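Local coordinates for protein endo-1,4-beta-xylanase (Uncultured bacterium, PDB 7AX7) that uses cobalt to cleave acetyl groups from acetylated xylan, as the CE4 domain of a multidomain termite-hindgut xylanase, at residues 110-122 and 191-203. Numbering follows the deposited sequence.
Sequences MYQNIDYPFIQGT and VNPNVEYKIWSNA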
loop_
_atom_site.group_PDB
_atom_site.type_symbol
_atom_site.label_atom_id
_atom_site.label_comp_id
_atom_site.label_asym_id
_atom_site.label_seq_id
_atom_site.Cartn_x
_atom_site.Cartn_y
_atom_site.Cartn_z
ATOM N N MET A 110 -6.341 -6.897 17.401
ATOM C CA MET A 110 -5.318 -6.530 16.422
ATOM C C MET A 110 -4.471 -5.360 16.913
ATOM O O MET A 110 -3.235 -5.418 16.884
ATOM C CB MET A 110 -5.971 -6.200 15.075
ATOM C CG MET A 110 -6.497 -7.423 14.361
ATOM S SD MET A 110 -7.562 -7.044 12.979
ATOM C CE MET A 110 -6.338 -6.401 11.827
ATOM N N TYR A 111 -5.121 -4.278 17.358
ATOM C CA TYR A 111 -4.370 -3.118 17.828
ATOM C C TYR A 111 -3.436 -3.467 18.986
ATOM O O TYR A 111 -2.346 -2.892 19.097
ATOM C CB TYR A 111 -5.325 -2.007 18.256
ATOM C CG TYR A 111 -5.854 -1.127 17.137
ATOM C CD1 TYR A 111 -4.999 -0.337 16.372
ATOM C CD2 TYR A 111 -7.217 -1.047 16.888
ATOM C CE1 TYR A 111 -5.489 0.488 15.369
ATOM C CE2 TYR A 111 -7.720 -0.225 15.894
ATOM C CZ TYR A 111 -6.855 0.535 15.136
ATOM O OH TYR A 111 -7.373 1.347 14.158
ATOM N N GLN A 112 -3.847 -4.390 19.862
ATOM C CA GLN A 112 -3.025 -4.784 21.001
ATOM C C GLN A 112 -1.830 -5.641 20.593
ATOM O O GLN A 112 -0.872 -5.758 21.369
ATOM C CB GLN A 112 -3.873 -5.561 22.024
ATOM C CG GLN A 112 -5.017 -4.760 22.668
ATOM C CD GLN A 112 -6.049 -5.643 23.375
ATOM O OE1 GLN A 112 -5.891 -6.858 23.456
ATOM N NE2 GLN A 112 -7.117 -5.024 23.885
ATOM N N ASN A 113 -1.868 -6.258 19.412
ATOM C CA ASN A 113 -0.896 -7.287 19.071
ATOM C C ASN A 113 -0.177 -7.020 17.760
ATOM O O ASN A 113 0.449 -7.936 17.220
ATOM C CB ASN A 113 -1.573 -8.659 19.031
ATOM C CG ASN A 113 -1.876 -9.181 20.425
ATOM O OD1 ASN A 113 -0.966 -9.575 21.141
ATOM N ND2 ASN A 113 -3.146 -9.144 20.828
ATOM N N ILE A 114 -0.246 -5.795 17.244
ATOM C CA ILE A 114 0.452 -5.393 16.029
ATOM C C ILE A 114 1.260 -4.144 16.359
ATOM O O ILE A 114 0.701 -3.143 16.827
ATOM C CB ILE A 114 -0.519 -5.148 14.858
ATOM C CG1 ILE A 114 -1.228 -6.464 14.504
ATOM C CG2 ILE A 114 0.211 -4.574 13.641
ATOM C CD1 ILE A 114 -2.264 -6.342 13.416
ATOM N N ASP A 115 2.570 -4.216 16.125
ATOM C CA ASP A 115 3.544 -3.210 16.529
ATOM C C ASP A 115 3.879 -2.212 15.429
ATOM O O ASP A 115 4.784 -1.387 15.607
ATOM C CB ASP A 115 4.824 -3.904 17.005
ATOM C CG ASP A 115 4.593 -4.749 18.243
ATOM O OD1 ASP A 115 3.857 -4.275 19.133
ATOM O OD2 ASP A 115 5.122 -5.879 18.316
ATOM N N TYR A 116 3.198 -2.270 14.303
ATOM C CA TYR A 116 3.413 -1.297 13.254
ATOM C C TYR A 116 2.270 -0.294 13.219
ATOM O O TYR A 116 1.143 -0.613 13.616
ATOM C CB TYR A 116 3.522 -1.980 11.883
ATOM C CG TYR A 116 4.625 -3.003 11.770
ATOM C CD1 TYR A 116 5.952 -2.610 11.640
ATOM C CD2 TYR A 116 4.336 -4.363 11.766
ATOM C CE1 TYR A 116 6.963 -3.535 11.519
ATOM C CE2 TYR A 116 5.344 -5.304 11.645
ATOM C CZ TYR A 116 6.650 -4.887 11.519
ATOM O OH TYR A 116 7.649 -5.824 11.410
ATOM N N PRO A 117 2.520 0.927 12.743
ATOM C CA PRO A 117 1.406 1.851 12.488
ATOM C C PRO A 117 0.422 1.253 11.488
ATOM O O PRO A 117 0.811 0.654 10.478
ATOM C CB PRO A 117 2.094 3.099 11.922
ATOM C CG PRO A 117 3.535 2.988 12.366
ATOM C CD PRO A 117 3.828 1.518 12.406
ATOM N N PHE A 118 -0.864 1.435 11.782
ATOM C CA PHE A 118 -1.945 1.003 10.904
ATOM C C PHE A 118 -2.213 2.059 9.832
ATOM O O PHE A 118 -2.348 3.247 10.142
ATOM C CB PHE A 118 -3.230 0.769 11.710
ATOM C CG PHE A 118 -3.236 -0.504 12.538
ATOM C CD1 PHE A 118 -2.248 -0.746 13.486
ATOM C CD2 PHE A 118 -4.253 -1.441 12.379
ATOM C CE1 PHE A 118 -2.263 -1.906 14.252
ATOM C CE2 PHE A 118 -4.274 -2.602 13.138
ATOM C CZ PHE A 118 -3.276 -2.828 14.081
ATOM N N ILE A 119 -2.357 1.617 8.585
ATOM C CA ILE A 119 -2.650 2.503 7.465
ATOM C C ILE A 119 -3.988 2.109 6.856
ATOM O O ILE A 119 -4.234 0.928 6.593
ATOM C CB ILE A 119 -1.540 2.462 6.400
ATOM C CG1 ILE A 119 -0.206 2.917 7.008
ATOM C CG2 ILE A 119 -1.936 3.318 5.200
ATOM C CD1 ILE A 119 -0.249 4.306 7.631
ATOM N N GLN A 120 -4.859 3.091 6.653
ATOM C CA GLN A 120 -6.045 2.856 5.841
ATOM C C GLN A 120 -5.918 3.602 4.511
ATOM O O GLN A 120 -5.496 3.019 3.513
ATOM C CB GLN A 120 -7.308 3.282 6.590
ATOM C CG GLN A 120 -8.579 3.075 5.784
ATOM C CD GLN A 120 -9.818 3.462 6.553
ATOM O OE1 GLN A 120 -9.927 3.209 7.754
ATOM N NE2 GLN A 120 -10.756 4.098 5.870
ATOM N N GLY A 121 -6.255 4.896 4.488
ATOM C CA GLY A 121 -6.235 5.658 3.249
ATOM C C GLY A 121 -7.598 5.650 2.587
ATOM O O GLY A 121 -8.540 4.991 3.033
ATOM N N THR A 122 -7.722 6.399 1.496
ATOM C CA THR A 122 -9.008 6.512 0.810
ATOM C C THR A 122 -9.133 5.403 -0.228
ATOM O O THR A 122 -8.261 5.257 -1.093
ATOM C CB THR A 122 -9.163 7.881 0.154
ATOM O OG1 THR A 122 -9.002 8.899 1.153
ATOM C CG2 THR A 122 -10.548 8.011 -0.488
ATOM N N VAL A 191 5.940 14.035 11.002
ATOM C CA VAL A 191 4.914 13.416 11.835
ATOM C C VAL A 191 5.389 12.026 12.240
ATOM O O VAL A 191 5.892 11.271 11.401
ATOM C CB VAL A 191 3.562 13.341 11.100
ATOM C CG1 VAL A 191 2.570 12.462 11.882
ATOM C CG2 VAL A 191 3.003 14.746 10.866
ATOM N N ASN A 192 5.239 11.697 13.525
ATOM C CA ASN A 192 5.533 10.375 14.073
ATOM C C ASN A 192 4.366 9.438 13.784
ATOM O O ASN A 192 3.286 9.602 14.362
ATOM C CB ASN A 192 5.785 10.451 15.583
ATOM C CG ASN A 192 5.900 9.070 16.233
ATOM O OD1 ASN A 192 6.298 8.098 15.589
ATOM N ND2 ASN A 192 5.546 8.983 17.517
ATOM N N PRO A 193 4.533 8.467 12.879
ATOM C CA PRO A 193 3.432 7.529 12.604
ATOM C C PRO A 193 3.240 6.514 13.697
ATOM O O PRO A 193 2.177 5.881 13.755
ATOM C CB PRO A 193 3.868 6.843 11.300
ATOM C CG PRO A 193 5.372 6.846 11.397
ATOM C CD PRO A 193 5.711 8.195 12.033
ATOM N N ASN A 194 4.228 6.340 14.573
ATOM C CA ASN A 194 4.232 5.214 15.500
ATOM C C ASN A 194 3.408 5.586 16.730
ATOM O O ASN A 194 3.912 5.797 17.835
ATOM C CB ASN A 194 5.659 4.821 15.846
ATOM C CG ASN A 194 6.472 4.488 14.610
ATOM O OD1 ASN A 194 7.032 5.377 13.951
ATOM N ND2 ASN A 194 6.529 3.215 14.277
ATOM N N VAL A 195 2.105 5.689 16.495
ATOM C CA VAL A 195 1.110 5.932 17.528
ATOM C C VAL A 195 0.267 4.669 17.619
ATOM O O VAL A 195 -0.311 4.230 16.616
ATOM C CB VAL A 195 0.241 7.156 17.200
ATOM C CG1 VAL A 195 -0.847 7.358 18.267
ATOM C CG2 VAL A 195 1.104 8.405 17.047
ATOM N N GLU A 196 0.223 4.066 18.803
ATOM C CA GLU A 196 -0.570 2.862 18.976
ATOM C C GLU A 196 -2.058 3.188 18.934
ATOM O O GLU A 196 -2.487 4.304 19.236
ATOM C CB GLU A 196 -0.239 2.182 20.303
ATOM C CG GLU A 196 1.043 1.391 20.300
ATOM C CD GLU A 196 1.328 0.779 21.659
ATOM O OE1 GLU A 196 1.813 1.511 22.553
ATOM O OE2 GLU A 196 1.043 -0.428 21.834
ATOM N N TYR A 197 -2.854 2.184 18.575
ATOM C CA TYR A 197 -4.313 2.293 18.634
ATOM C C TYR A 197 -4.835 3.371 17.682
ATOM O O TYR A 197 -5.884 3.973 17.923
ATOM C CB TYR A 197 -4.783 2.568 20.065
ATOM C CG TYR A 197 -4.120 1.705 21.121
ATOM C CD1 TYR A 197 -4.110 0.320 21.012
ATOM C CD2 TYR A 197 -3.486 2.281 22.221
ATOM C CE1 TYR A 197 -3.497 -0.475 21.982
ATOM C CE2 TYR A 197 -2.884 1.505 23.185
ATOM C CZ TYR A 197 -2.888 0.128 23.061
ATOM O OH TYR A 197 -2.278 -0.645 24.020
ATOM N N LYS A 198 -4.108 3.610 16.589
ATOM C CA LYS A 198 -4.473 4.603 15.590
ATOM C C LYS A 198 -4.373 3.990 14.203
ATOM O O LYS A 198 -3.515 3.143 13.945
ATOM C CB LYS A 198 -3.558 5.823 15.676
ATOM C CG LYS A 198 -3.931 6.972 14.758
ATOM C CD LYS A 198 -3.099 8.198 15.094
ATOM C CE LYS A 198 -3.472 9.390 14.211
ATOM N NZ LYS A 198 -4.819 9.940 14.548
ATOM N N ILE A 199 -5.253 4.417 13.304
ATOM C CA ILE A 199 -5.150 4.032 11.900
ATOM C C ILE A 199 -5.165 5.298 11.049
ATOM O O ILE A 199 -6.069 6.131 11.180
ATOM C CB ILE A 199 -6.264 3.047 11.485
ATOM C CG1 ILE A 199 -6.038 2.556 10.046
ATOM C CG2 ILE A 199 -7.625 3.671 11.614
ATOM C CD1 ILE A 199 -6.682 1.183 9.765
ATOM N N TRP A 200 -4.165 5.433 10.176
ATOM C CA TRP A 200 -3.876 6.668 9.454
ATOM C C TRP A 200 -4.415 6.614 8.029
ATOM O O TRP A 200 -4.245 5.612 7.330
ATOM C CB TRP A 200 -2.368 6.909 9.362
ATOM C CG TRP A 200 -1.596 7.060 10.632
ATOM C CD1 TRP A 200 -1.024 6.063 11.374
ATOM C CD2 TRP A 200 -1.245 8.290 11.270
ATOM N NE1 TRP A 200 -0.353 6.600 12.455
ATOM C CE2 TRP A 200 -0.475 7.967 12.415
ATOM C CE3 TRP A 200 -1.517 9.638 10.998
ATOM C CZ2 TRP A 200 0.023 8.944 13.287
ATOM C CZ3 TRP A 200 -1.012 10.610 11.866
ATOM C CH2 TRP A 200 -0.255 10.256 12.992
ATOM N N SER A 201 -5.031 7.712 7.590
ATOM C CA SER A 201 -5.318 7.937 6.180
ATOM C C SER A 201 -4.639 9.179 5.621
ATOM O O SER A 201 -4.580 9.336 4.396
ATOM C CB SER A 201 -6.834 8.048 5.945
ATOM O OG SER A 201 -7.468 6.832 6.293
ATOM N N ASN A 202 -4.133 10.057 6.481
ATOM C CA ASN A 202 -3.478 11.293 6.086
ATOM C C ASN A 202 -2.435 11.598 7.148
ATOM O O ASN A 202 -2.678 11.383 8.338
ATOM C CB ASN A 202 -4.484 12.449 5.954
ATOM C CG ASN A 202 -3.879 13.694 5.320
ATOM O OD1 ASN A 202 -3.017 14.347 5.910
ATOM N ND2 ASN A 202 -4.350 14.043 4.123
ATOM N N ALA A 203 -1.268 12.076 6.720
ATOM C CA ALA A 203 -0.235 12.400 7.695
ATOM C C ALA A 203 -0.728 13.340 8.800
ATOM O O ALA A 203 -0.101 13.404 9.862
ATOM C CB ALA A 203 0.974 12.999 6.984
HETATM O O HOH W 1 -1.814 -0.381 17.898
HETATM O O HOH W 2 2.949 -1.398 19.383
HETATM O O HOH W 3 -0.958 3.022 14.298
#
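Tyr111 lies against the 197-199 backbone. Its CD1 is 3.5 Å from Tyr197 CA, and OH reaches Ile199 CB at 3.4 Å. With CG anti to the carbonyl carbon (chi1 -83°), the ring turns out between Phe118 and residues 197-199. CE1 stands over the centre of the Phe118 ring, 3.7 Å above its plane, and Lys198 O sits at the Tyr111 ring edge. Replacing Tyr111 with an alanine is likely to uncover that Phe118 face and remove the contact with Ile199 CB. A short, weakly bonded parallel pairing follows, with Ile119 beside Trp200. Trp200 N donates to Phe118 O at 2.8 Å, and Gln120 N to Trp200 O at 2.7 Å, both nearly straight. Ser201 OG then accepts from Gly121 N at 2.9 Å. A CB on Gly121 would press against the carbonyl O of Gln120. Ile119 CD1 packs on Trp200 CB. Trp200 NE1 bonds Pro193 O, which also accepts from Val195 N; this probably limits rotation of the indole. Pro193 touches Pro117. One water joins Tyr111 O to Tyr197 N, another Phe118 N to Val195 O and Lys198 O. Phe186 meets Trp200 edge-to-face. The pairing adds a short strand to the parallel sheet of the NodB-like deacetylase fold. The joint thus relies on main-chain, hydroxyl and water-mediated bonds under apolar cover rather than on charge.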